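Local coordinates for HNH endonuclease (Geobacter metallireducens, PDB 4H9D), which is a manganese-dependent nicking endonuclease of the HNH family, probably cutting one strand of duplex DNA, and carries a bound zinc ion, at residues E22-S26 against Q27-N31; V86-E89 against E90-S94; V6-S9 against E10-K14; M52-L55 against V56-R60. All blocks are in the same frame, centred on the assembly; numbering follows the deposited sequence.

Contact 1. Residues E22-S26 against Q27-N31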
loop_
_atom_site.group_PDB
_atom_site.type_symbol
_atom_site.label_atom_id
_atom_site.label_comp_id
_atom_site.label_asym_id
_atom_site.label_seq_id
_atom_site.Cartn_x
_atom_site.Cartn_y
_atom_site.Cartn_z
ATOM N N GLU A 22 -7.248 -17.854 -20.362
ATOM C CA GLU A 22 -7.978 -18.829 -21.156
ATOM C C GLU A 22 -9.199 -19.274 -20.385
ATOM O O GLU A 22 -10.255 -19.501 -20.957
ATOM C CB GLU A 22 -7.094 -20.045 -21.428
ATOM C CG GLU A 22 -7.608 -20.989 -22.491
ATOM C CD GLU A 22 -7.351 -20.464 -23.894
ATOM O OE1 GLU A 22 -6.355 -19.726 -24.076
ATOM O OE2 GLU A 22 -8.127 -20.801 -24.815
ATOM N N LEU A 23 -9.048 -19.407 -19.074
ATOM C CA LEU A 23 -10.144 -19.866 -18.235
ATOM C C LEU A 23 -11.207 -18.802 -18.148
ATOM O O LEU A 23 -12.387 -19.105 -18.012
ATOM C CB LEU A 23 -9.630 -20.229 -16.834
ATOM C CG LEU A 23 -10.581 -20.866 -15.810
ATOM C CD1 LEU A 23 -11.201 -22.132 -16.360
ATOM C CD2 LEU A 23 -9.802 -21.173 -14.551
ATOM N N ARG A 24 -10.783 -17.551 -18.251
ATOM C CA ARG A 24 -11.702 -16.434 -18.165
ATOM C C ARG A 24 -12.595 -16.348 -19.397
ATOM O O ARG A 24 -13.691 -15.791 -19.340
ATOM C CB ARG A 24 -10.910 -15.148 -17.994
ATOM C CG ARG A 24 -11.749 -13.926 -17.739
ATOM C CD ARG A 24 -10.863 -12.696 -17.605
ATOM N NE ARG A 24 -9.927 -12.824 -16.491
ATOM C CZ ARG A 24 -8.610 -12.664 -16.601
ATOM N NH1 ARG A 24 -8.069 -12.370 -17.782
ATOM N NH2 ARG A 24 -7.832 -12.791 -15.532
ATOM N N ARG A 25 -12.128 -16.905 -20.508
ATOM C CA ARG A 25 -12.888 -16.887 -21.752
ATOM C C ARG A 25 -13.777 -18.110 -21.958
ATOM O O ARG A 25 -14.518 -18.171 -22.919
ATOM C CB ARG A 25 -11.938 -16.756 -22.940
ATOM C CG ARG A 25 -11.244 -15.411 -22.993
ATOM C CD ARG A 25 -10.365 -15.282 -24.219
ATOM N NE ARG A 25 -9.298 -16.276 -24.212
ATOM C CZ ARG A 25 -8.467 -16.480 -25.226
ATOM N NH1 ARG A 25 -8.588 -15.751 -26.331
ATOM N NH2 ARG A 25 -7.527 -17.413 -25.141
ATOM N N SER A 26 -13.706 -19.078 -21.057
ATOM C CA SER A 26 -14.492 -20.300 -21.177
ATOM C C SER A 26 -15.980 -20.089 -20.958
ATOM O O SER A 26 -16.381 -19.192 -20.234
ATOM C CB SER A 26 -13.985 -21.341 -20.167
ATOM O OG SER A 26 -14.247 -20.934 -18.830
ATOM N N GLN A 27 -16.793 -20.938 -21.574
ATOM C CA GLN A 27 -18.245 -20.870 -21.422
ATOM C C GLN A 27 -18.535 -20.981 -19.939
ATOM O O GLN A 27 -19.386 -20.270 -19.399
ATOM C CB GLN A 27 -18.914 -22.045 -22.141
ATOM C CG GLN A 27 -18.462 -22.233 -23.588
ATOM C CD GLN A 27 -19.045 -21.192 -24.527
ATOM O OE1 GLN A 27 -19.209 -20.031 -24.151
ATOM N NE2 GLN A 27 -19.351 -21.601 -25.760
ATOM N N TRP A 28 -17.806 -21.895 -19.302
ATOM C CA TRP A 28 -17.910 -22.188 -17.873
ATOM C C TRP A 28 -17.806 -20.945 -17.002
ATOM O O TRP A 28 -18.563 -20.789 -16.044
ATOM C CB TRP A 28 -16.809 -23.190 -17.462
ATOM C CG TRP A 28 -16.689 -23.384 -15.981
ATOM C CD1 TRP A 28 -17.495 -24.146 -15.196
ATOM C CD2 TRP A 28 -15.791 -22.702 -15.095
ATOM N NE1 TRP A 28 -17.168 -23.977 -13.870
ATOM C CE2 TRP A 28 -16.123 -23.095 -13.779
ATOM C CE3 TRP A 28 -14.740 -21.797 -15.283
ATOM C CZ2 TRP A 28 -15.441 -22.608 -12.648
ATOM C CZ3 TRP A 28 -14.062 -21.315 -14.165
ATOM C CH2 TRP A 28 -14.418 -21.722 -12.863
ATOM N N TRP A 29 -16.859 -20.067 -17.319
ATOM C CA TRP A 29 -16.687 -18.848 -16.532
ATOM C C TRP A 29 -17.801 -17.862 -16.809
ATOM O O TRP A 29 -18.353 -17.266 -15.889
ATOM C CB TRP A 29 -15.356 -18.174 -16.838
ATOM C CG TRP A 29 -15.140 -16.968 -15.982
ATOM C CD1 TRP A 29 -15.057 -15.668 -16.391
ATOM C CD2 TRP A 29 -14.958 -16.955 -14.558
ATOM N NE1 TRP A 29 -14.829 -14.842 -15.310
ATOM C CE2 TRP A 29 -14.761 -15.608 -14.173
ATOM C CE3 TRP A 29 -14.943 -17.953 -13.571
ATOM C CZ2 TRP A 29 -14.543 -15.231 -12.838
ATOM C CZ3 TRP A 29 -14.734 -17.579 -12.248
ATOM C CH2 TRP A 29 -14.533 -16.226 -11.894
ATOM N N LYS A 30 -18.096 -17.666 -18.088
ATOM C CA LYS A 30 -19.168 -16.780 -18.515
ATOM C C LYS A 30 -20.435 -17.185 -17.775
ATOM O O LYS A 30 -21.210 -16.338 -17.329
ATOM C CB LYS A 30 -19.404 -16.924 -20.016
ATOM C CG LYS A 30 -18.555 -16.027 -20.892
ATOM C CD LYS A 30 -17.088 -16.303 -20.780
ATOM C CE LYS A 30 -16.380 -15.691 -21.969
ATOM N NZ LYS A 30 -17.012 -16.174 -23.238
ATOM N N ASN A 31 -20.647 -18.490 -17.649
ATOM C CA ASN A 31 -21.824 -18.958 -16.945
ATOM C C ASN A 31 -21.780 -18.538 -15.488
ATOM O O ASN A 31 -22.752 -17.974 -14.966
ATOM C CB ASN A 31 -21.949 -20.474 -17.024
ATOM C CG ASN A 31 -23.089 -20.903 -17.906
ATOM O OD1 ASN A 31 -23.001 -20.809 -19.136
ATOM N ND2 ASN A 31 -24.186 -21.355 -17.290
#

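Contact 2. Residues V86-E89 against E90-S94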
loop_
_atom_site.group_PDB
_atom_site.type_symbol
_atom_site.label_atom_id
_atom_site.label_comp_id
_atom_site.label_asym_id
_atom_site.label_seq_id
_atom_site.Cartn_x
_atom_site.Cartn_y
_atom_site.Cartn_z
ATOM N N VAL A 86 -7.175 -10.663 9.668
ATOM C CA VAL A 86 -8.131 -10.387 10.733
ATOM C C VAL A 86 -9.100 -9.263 10.416
ATOM O O VAL A 86 -10.216 -9.244 10.935
ATOM C CB VAL A 86 -7.415 -10.054 12.052
ATOM C CG1 VAL A 86 -7.181 -11.326 12.841
ATOM C CG2 VAL A 86 -6.082 -9.360 11.755
ATOM N N GLU A 87 -8.670 -8.313 9.591
ATOM C CA GLU A 87 -9.542 -7.208 9.217
ATOM C C GLU A 87 -10.530 -7.782 8.199
ATOM O O GLU A 87 -11.688 -7.361 8.122
ATOM C CB GLU A 87 -8.740 -6.064 8.575
ATOM C CG GLU A 87 -7.622 -5.463 9.445
ATOM C CD GLU A 87 -6.871 -4.298 8.767
ATOM O OE1 GLU A 87 -6.360 -4.470 7.630
ATOM O OE2 GLU A 87 -6.782 -3.209 9.382
ATOM N N TRP A 88 -10.058 -8.760 7.427
ATOM C CA TRP A 88 -10.877 -9.403 6.412
ATOM C C TRP A 88 -12.023 -10.138 7.083
ATOM O O TRP A 88 -13.191 -9.862 6.797
ATOM C CB TRP A 88 -10.033 -10.376 5.590
ATOM C CG TRP A 88 -10.810 -11.141 4.551
ATOM C CD1 TRP A 88 -11.026 -12.486 4.521
ATOM C CD2 TRP A 88 -11.467 -10.605 3.394
ATOM N NE1 TRP A 88 -11.777 -12.824 3.417
ATOM C CE2 TRP A 88 -12.061 -11.687 2.711
ATOM C CE3 TRP A 88 -11.612 -9.317 2.869
ATOM C CZ2 TRP A 88 -12.786 -11.518 1.536
ATOM C CZ3 TRP A 88 -12.333 -9.153 1.703
ATOM C CH2 TRP A 88 -12.911 -10.246 1.050
ATOM N N GLU A 89 -11.695 -11.067 7.977
ATOM C CA GLU A 89 -12.720 -11.820 8.691
ATOM C C GLU A 89 -13.802 -10.859 9.150
ATOM O O GLU A 89 -14.957 -10.971 8.752
ATOM C CB GLU A 89 -12.124 -12.529 9.907
ATOM C CG GLU A 89 -12.010 -14.039 9.765
ATOM C CD GLU A 89 -10.961 -14.467 8.755
ATOM O OE1 GLU A 89 -11.058 -14.055 7.581
ATOM O OE2 GLU A 89 -10.038 -15.222 9.135
ATOM N N GLU A 90 -13.407 -9.905 9.983
ATOM C CA GLU A 90 -14.323 -8.902 10.510
ATOM C C GLU A 90 -15.097 -8.215 9.387
ATOM O O GLU A 90 -16.289 -7.922 9.536
ATOM C CB GLU A 90 -13.555 -7.858 11.328
ATOM C CG GLU A 90 -12.752 -8.450 12.487
ATOM C CD GLU A 90 -12.184 -7.386 13.423
ATOM O OE1 GLU A 90 -11.517 -6.448 12.928
ATOM O OE2 GLU A 90 -12.401 -7.491 14.653
ATOM N N TYR A 91 -14.420 -7.950 8.270
ATOM C CA TYR A 91 -15.070 -7.319 7.118
ATOM C C TYR A 91 -16.206 -8.239 6.650
ATOM O O TYR A 91 -17.333 -7.784 6.401
ATOM C CB TYR A 91 -14.067 -7.116 5.980
ATOM C CG TYR A 91 -14.711 -6.794 4.652
ATOM C CD1 TYR A 91 -15.326 -5.554 4.428
ATOM C CD2 TYR A 91 -14.738 -7.743 3.621
ATOM C CE1 TYR A 91 -15.959 -5.268 3.202
ATOM C CE2 TYR A 91 -15.364 -7.473 2.401
ATOM C CZ TYR A 91 -15.975 -6.234 2.200
ATOM O OH TYR A 91 -16.636 -5.986 1.011
ATOM N N LEU A 92 -15.900 -9.533 6.540
ATOM C CA LEU A 92 -16.893 -10.514 6.125
ATOM C C LEU A 92 -17.968 -10.576 7.191
ATOM O O LEU A 92 -19.128 -10.241 6.940
ATOM C CB LEU A 92 -16.256 -11.892 5.959
ATOM C CG LEU A 92 -15.322 -12.019 4.757
ATOM C CD1 LEU A 92 -14.777 -13.450 4.664
ATOM C CD2 LEU A 92 -16.093 -11.631 3.485
ATOM N N ASP A 93 -17.560 -10.984 8.391
ATOM C CA ASP A 93 -18.455 -11.111 9.536
ATOM C C ASP A 93 -19.255 -9.845 9.836
ATOM O O ASP A 93 -20.042 -9.828 10.776
ATOM C CB ASP A 93 -17.654 -11.534 10.775
ATOM C CG ASP A 93 -17.006 -12.910 10.615
ATOM O OD1 ASP A 93 -16.936 -13.415 9.475
ATOM O OD2 ASP A 93 -16.554 -13.485 11.628
ATOM N N SER A 94 -19.063 -8.790 9.045
ATOM C CA SER A 94 -19.801 -7.549 9.258
ATOM C C SER A 94 -20.736 -7.213 8.097
ATOM O O SER A 94 -21.130 -6.061 7.916
ATOM C CB SER A 94 -18.842 -6.377 9.518
ATOM O OG SER A 94 -18.025 -6.091 8.399
#

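Contact 3. Residues V6-S9 against E10-K14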
loop_
_atom_site.group_PDB
_atom_site.type_symbol
_atom_site.label_atom_id
_atom_site.label_comp_id
_atom_site.label_asym_id
_atom_site.label_seq_id
_atom_site.Cartn_x
_atom_site.Cartn_y
_atom_site.Cartn_z
ATOM N N VAL A 6 9.124 -20.690 0.143
ATOM C CA VAL A 6 8.686 -21.389 -1.051
ATOM C C VAL A 6 8.798 -20.361 -2.163
ATOM O O VAL A 6 8.384 -19.220 -1.994
ATOM C CB VAL A 6 7.237 -21.845 -0.945
ATOM C CG1 VAL A 6 6.808 -22.459 -2.261
ATOM C CG2 VAL A 6 7.091 -22.837 0.187
ATOM N N GLU A 7 9.368 -20.739 -3.293
ATOM C CA GLU A 7 9.501 -19.772 -4.361
ATOM C C GLU A 7 8.596 -20.096 -5.538
ATOM O O GLU A 7 8.306 -21.261 -5.817
ATOM C CB GLU A 7 10.949 -19.695 -4.838
ATOM C CG GLU A 7 11.228 -18.459 -5.674
ATOM C CD GLU A 7 12.560 -18.513 -6.394
ATOM O OE1 GLU A 7 12.676 -19.304 -7.358
ATOM O OE2 GLU A 7 13.485 -17.765 -5.995
ATOM N N VAL A 8 8.140 -19.049 -6.215
ATOM C CA VAL A 8 7.291 -19.205 -7.381
ATOM C C VAL A 8 7.986 -18.448 -8.493
ATOM O O VAL A 8 8.040 -17.212 -8.475
ATOM C CB VAL A 8 5.894 -18.603 -7.148
ATOM C CG1 VAL A 8 4.979 -18.967 -8.304
ATOM C CG2 VAL A 8 5.324 -19.104 -5.829
ATOM N N SER A 9 8.533 -19.185 -9.451
ATOM C CA SER A 9 9.243 -18.573 -10.564
ATOM C C SER A 9 8.340 -17.698 -11.424
ATOM O O SER A 9 7.117 -17.848 -11.404
ATOM C CB SER A 9 9.890 -19.658 -11.426
ATOM O OG SER A 9 8.986 -20.710 -11.698
ATOM N N GLU A 10 8.947 -16.776 -12.171
ATOM C CA GLU A 10 8.188 -15.894 -13.047
ATOM C C GLU A 10 7.719 -16.669 -14.265
ATOM O O GLU A 10 6.910 -16.182 -15.049
ATOM C CB GLU A 10 9.025 -14.694 -13.476
ATOM C CG GLU A 10 9.332 -13.749 -12.335
ATOM C CD GLU A 10 9.646 -12.345 -12.810
ATOM O OE1 GLU A 10 10.589 -12.182 -13.617
ATOM O OE2 GLU A 10 8.945 -11.404 -12.376
ATOM N N GLN A 11 8.243 -17.881 -14.420
ATOM C CA GLN A 11 7.846 -18.749 -15.519
ATOM C C GLN A 11 6.498 -19.333 -15.059
ATOM O O GLN A 11 5.525 -19.398 -15.822
ATOM C CB GLN A 11 8.883 -19.866 -15.701
ATOM C CG GLN A 11 8.945 -20.803 -14.491
ATOM C CD GLN A 11 10.222 -21.625 -14.397
ATOM O OE1 GLN A 11 11.329 -21.079 -14.386
ATOM N NE2 GLN A 11 10.071 -22.947 -14.310
ATOM N N GLU A 12 6.454 -19.737 -13.789
ATOM C CA GLU A 12 5.250 -20.307 -13.199
ATOM C C GLU A 12 4.139 -19.262 -13.119
ATOM O O GLU A 12 2.982 -19.569 -13.380
ATOM C CB GLU A 12 5.541 -20.845 -11.789
ATOM C CG GLU A 12 6.356 -22.153 -11.734
ATOM C CD GLU A 12 6.898 -22.472 -10.325
ATOM O OE1 GLU A 12 7.818 -21.761 -9.854
ATOM O OE2 GLU A 12 6.401 -23.433 -9.689
ATOM N N VAL A 13 4.487 -18.029 -12.769
ATOM C CA VAL A 13 3.472 -16.988 -12.650
ATOM C C VAL A 13 2.813 -16.684 -13.986
ATOM O O VAL A 13 1.592 -16.539 -14.056
ATOM C CB VAL A 13 4.042 -15.672 -12.050
ATOM C CG1 VAL A 13 2.998 -14.560 -12.149
ATOM C CG2 VAL A 13 4.423 -15.887 -10.576
ATOM N N LYS A 14 3.613 -16.586 -15.041
ATOM C CA LYS A 14 3.065 -16.313 -16.361
ATOM C C LYS A 14 2.192 -17.480 -16.753
ATOM O O LYS A 14 1.047 -17.310 -17.160
ATOM C CB LYS A 14 4.170 -16.171 -17.395
ATOM C CG LYS A 14 4.728 -14.769 -17.569
ATOM C CD LYS A 14 5.638 -14.731 -18.792
ATOM C CE LYS A 14 4.915 -15.307 -20.019
ATOM N NZ LYS A 14 5.780 -15.405 -21.233
#

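Contact 4. Residues M52-L55 against V56-R60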
loop_
_atom_site.group_PDB
_atom_site.type_symbol
_atom_site.label_atom_id
_atom_site.label_comp_id
_atom_site.label_asym_id
_atom_site.label_seq_id
_atom_site.Cartn_x
_atom_site.Cartn_y
_atom_site.Cartn_z
HETATM N N MSE A 52 -12.252 -12.007 -11.903
HETATM C CA MSE A 52 -11.832 -13.331 -11.511
HETATM C C MSE A 52 -10.795 -13.205 -10.419
HETATM O O MSE A 52 -9.846 -12.430 -10.543
HETATM C CB MSE A 52 -11.222 -14.063 -12.684
HETATM C CG MSE A 52 -10.671 -15.399 -12.304
HETATM SE SE MSE A 52 -10.009 -16.295 -13.856
HETATM C CE MSE A 52 -8.491 -15.169 -14.174
ATOM N N ASP A 53 -10.982 -13.944 -9.335
ATOM C CA ASP A 53 -10.009 -13.900 -8.259
ATOM C C ASP A 53 -9.568 -15.307 -7.922
ATOM O O ASP A 53 -10.324 -16.266 -8.091
ATOM C CB ASP A 53 -10.593 -13.217 -7.021
ATOM C CG ASP A 53 -9.559 -13.008 -5.921
ATOM O OD1 ASP A 53 -8.366 -12.798 -6.236
ATOM O OD2 ASP A 53 -9.947 -13.033 -4.733
ATOM N N HIS A 54 -8.318 -15.437 -7.496
ATOM C CA HIS A 54 -7.793 -16.736 -7.099
ATOM C C HIS A 54 -7.827 -16.762 -5.584
ATOM O O HIS A 54 -7.271 -15.875 -4.934
ATOM C CB HIS A 54 -6.361 -16.918 -7.560
ATOM C CG HIS A 54 -6.187 -16.875 -9.042
ATOM N ND1 HIS A 54 -6.217 -15.699 -9.760
ATOM C CD2 HIS A 54 -5.938 -17.859 -9.936
ATOM C CE1 HIS A 54 -5.989 -15.962 -11.034
ATOM N NE2 HIS A 54 -5.817 -17.265 -11.167
ATOM N N LEU A 55 -8.506 -17.756 -5.025
ATOM C CA LEU A 55 -8.592 -17.883 -3.580
ATOM C C LEU A 55 -7.163 -17.846 -3.076
ATOM O O LEU A 55 -6.804 -17.027 -2.231
ATOM C CB LEU A 55 -9.248 -19.207 -3.220
ATOM C CG LEU A 55 -10.743 -19.256 -3.479
ATOM C CD1 LEU A 55 -11.226 -20.662 -3.269
ATOM C CD2 LEU A 55 -11.447 -18.286 -2.548
ATOM N N VAL A 56 -6.361 -18.742 -3.639
ATOM C CA VAL A 56 -4.943 -18.854 -3.348
ATOM C C VAL A 56 -4.226 -18.077 -4.445
ATOM O O VAL A 56 -4.187 -18.516 -5.591
ATOM C CB VAL A 56 -4.501 -20.305 -3.422
ATOM C CG1 VAL A 56 -3.009 -20.396 -3.270
ATOM C CG2 VAL A 56 -5.210 -21.096 -2.356
ATOM N N PRO A 57 -3.658 -16.909 -4.111
ATOM C CA PRO A 57 -2.944 -16.076 -5.083
ATOM C C PRO A 57 -1.939 -16.863 -5.905
ATOM O O PRO A 57 -1.365 -17.838 -5.428
ATOM C CB PRO A 57 -2.269 -15.031 -4.207
ATOM C CG PRO A 57 -3.220 -14.852 -3.096
ATOM C CD PRO A 57 -3.653 -16.277 -2.780
ATOM N N VAL A 58 -1.728 -16.437 -7.145
ATOM C CA VAL A 58 -0.776 -17.104 -8.034
ATOM C C VAL A 58 0.657 -16.978 -7.497
ATOM O O VAL A 58 1.437 -17.923 -7.574
ATOM C CB VAL A 58 -0.858 -16.514 -9.485
ATOM C CG1 VAL A 58 0.262 -17.056 -10.360
ATOM C CG2 VAL A 58 -2.195 -16.871 -10.097
ATOM N N VAL A 59 0.997 -15.811 -6.948
ATOM C CA VAL A 59 2.334 -15.586 -6.406
ATOM C C VAL A 59 2.529 -16.341 -5.096
ATOM O O VAL A 59 3.616 -16.330 -4.521
ATOM C CB VAL A 59 2.624 -14.077 -6.179
ATOM C CG1 VAL A 59 2.614 -13.357 -7.496
ATOM C CG2 VAL A 59 1.606 -13.470 -5.226
ATOM N N ARG A 60 1.471 -16.981 -4.616
ATOM C CA ARG A 60 1.571 -17.774 -3.401
ATOM C C ARG A 60 1.451 -19.237 -3.778
ATOM O O ARG A 60 1.141 -20.075 -2.936
ATOM C CB ARG A 60 0.476 -17.411 -2.396
ATOM C CG ARG A 60 0.766 -16.124 -1.647
ATOM C CD ARG A 60 2.234 -16.103 -1.247
ATOM N NE ARG A 60 2.649 -14.818 -0.697
ATOM C CZ ARG A 60 3.536 -14.007 -1.264
ATOM N NH1 ARG A 60 4.116 -14.335 -2.412
ATOM N NH2 ARG A 60 3.851 -12.867 -0.669
#

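Contact 1. Residues E22-S26 against Q27-N31
S26 meets W29 across the joint between helix 10-24 and helix 27-34, and the serine hydroxyl works in both directions. S26 OG accepts from W29 N at 3.1 Å, the N-cap bond, and donates to L23 O at 2.7 Å. Chi1 of 67° sets OG between its own N and carbonyl carbon, where both partners are near. The S26 carbonyl is also well used: K30 N reaches S26 O at 3.1 Å in an almost straight bond (178°), and W29 N adds a weak one. The K30 side chain, bent at chi2 and chi4, doubles back so that NZ makes a weak bond to R25 O, 3.2 Å away. One turn earlier, R25 NH2 pairs with E22 OE1 at 2.8 Å in a salt bridge along the edge of the guanidinium, though its hydrogen bond is weak. Apolar cover comes from L23, whose CD1 touches W28 CZ3 at 3.7 Å, the two side chains set obliquely. With an alanine in place of S26, W29 N is likely to lose its capping acceptor and L23 O its hydroxyl donor, holding the second helix less firmly. W29 packs on M52 and P71 of the two strands. This is a serine N-cap between two successive helices.

Contact 2. Residues V86-E89 against E90-S94
Y91, L92 and D93 bond through their amides to the carbonyls of E87, W88 and E89, four residues back, as regular alpha-helical turns of helix 85-92; L92 N lies 2.7 Å from W88 O. The side chains of W88, Y91 and L92 gather along one flank. L92 sits over a face of the W88 indole, with CG 4.0 Å from the centroid of the five-membered ring and 21° off its normal. Its two methyls divide the ring between them: L92 CD1 approaches W88 NE1 at 3.3 Å, while L92 CD2 lies 3.8 Å from W88 CZ2. Y91 takes the six-membered end. The Y91 and W88 ring planes are 30° apart and slid past one another, centroids 5.2 Å apart, so there is little true stacking and the touch is Y91 CD2 against W88 CZ3. Both aromatic side chains leave the helix with CG trans to N (chi1 177° for W88), which lays them next to each other. Putting an alanine in place of W88 would probably open a gap beneath L92 and take away one side of the Y91 ring's packing. Away from this cluster, E87 OE1 forms a salt bridge with R35 of a second subunit and takes a bond from L84 N. On the aromatic flank lies helix 74-82: W88 packs on its R79 and K80, and separately meets Y40 edge-to-face, while Y91 lies on R79 and the zinc ligand C76, its OH bonded to E75 of that same helix.

Contact 3. Residues V6-S9 against E10-K14
S9 and E12 clasp each other at the start of helix 10-24. S9 N donates to E12 OE1 in a bond 2.7 Å long with an N-H...O angle of 155°; the amide meets the carboxylate oxygen on its anti side, 28° out of the carboxylate plane. E12 gets there with CG anti to its carbonyl carbon (chi1 -73°) and the chain extended beyond it, which carries the acid back to the S9 amide ahead of the helix. In return E12 N points to S9 OG, a weak bond of 3.4 Å, and the hydroxyl itself is less surely placed. Together the two bonds make a capping box, the reciprocal serine-glutamate cap of a helix N-terminus, and the acid's negative charge is likely to suit the positive end of the helix dipole. The first turn closes with V13 N on S9 O at 3.0 Å. The close part also has an apolar side: V8 CG1 touches V13 CG2 at 3.9 Å, the two valines crossing at about a right angle, and V8 CG1 also brushes E12 CB. Both valines have further cover from the loop that holds V58 and V59. The rest is looser and polar. E7, E10 and Q11 extend toward solvent, and E7 OE1 stays 6.0 Å from E12 OE1, near enough that the two like charges may feel each other weakly, but without contact.

Contact 4. Residues M52-L55 against V56-R60
H54 and V58 are brought together by their first torsions: H54 holds CG anti to its carbonyl carbon (chi1 -62°), and V58 has CG1 anti to N (chi1 172°), which leaves CG2 as the branch that faces the imidazole. V58 CG2 sits over the centre of the H54 ring, 3.8 Å from the centroid and 11° off the normal, a clean CH-pi contact. The methyl is nearly equidistant from the ring atoms, V58 CG2 being 3.9 Å from H54 CD2 and 4.0 Å from H54 CE1. At the base of the histidine, H54 CB rests against V56 O at 3.3 Å. No hydrogen bond ties the two segments directly, and the polar groups look elsewhere: H54 NE2 is hydrogen-bonded with S64 OG, and N68 takes V56 N on its side-chain oxygen while pairing with L55 through the backbone. P57 CD packs on L55 O as the chain leaves the strand. Further on, R60 N closes a turn onto P57 O at 3.1 Å. R60 NH1 reaches V59 O at 2.9 Å, coming from well above the carbonyl plane, and R60 NH2 makes a salt bridge with E48 of a second subunit. V58 also leans on V13 and E16 of helix 10-24. Bound magnesium is about 8 Å from the P57 side chain. H54, closing strand 50-54 just after D53, probably corresponds to the first histidine of the HNH signature, at the end of the first strand of the beta-beta-alpha metal finger.

Overall arrangement
Along the chain the order is contact 3, contact 1, contact 4, contact 2. Helix 10-24 joins the first two, its capped start in contact 3 and its end in contact 1, with centres 24 Å apart. Contact 4, about 5 Å from the chain's centre, touches both: V8 and V13 pack on V58 and V59, while R24 and W29 pack on M52 of strand 50-54. Contact 2, on helix 85-92, stands alone, 29 Å from contact 1 across the chain's centre and touching none of the others. The long N-terminal helix thus backs the strand and loop of the HNH finger, and the last helix lies by the zinc site beyond helix 74-82.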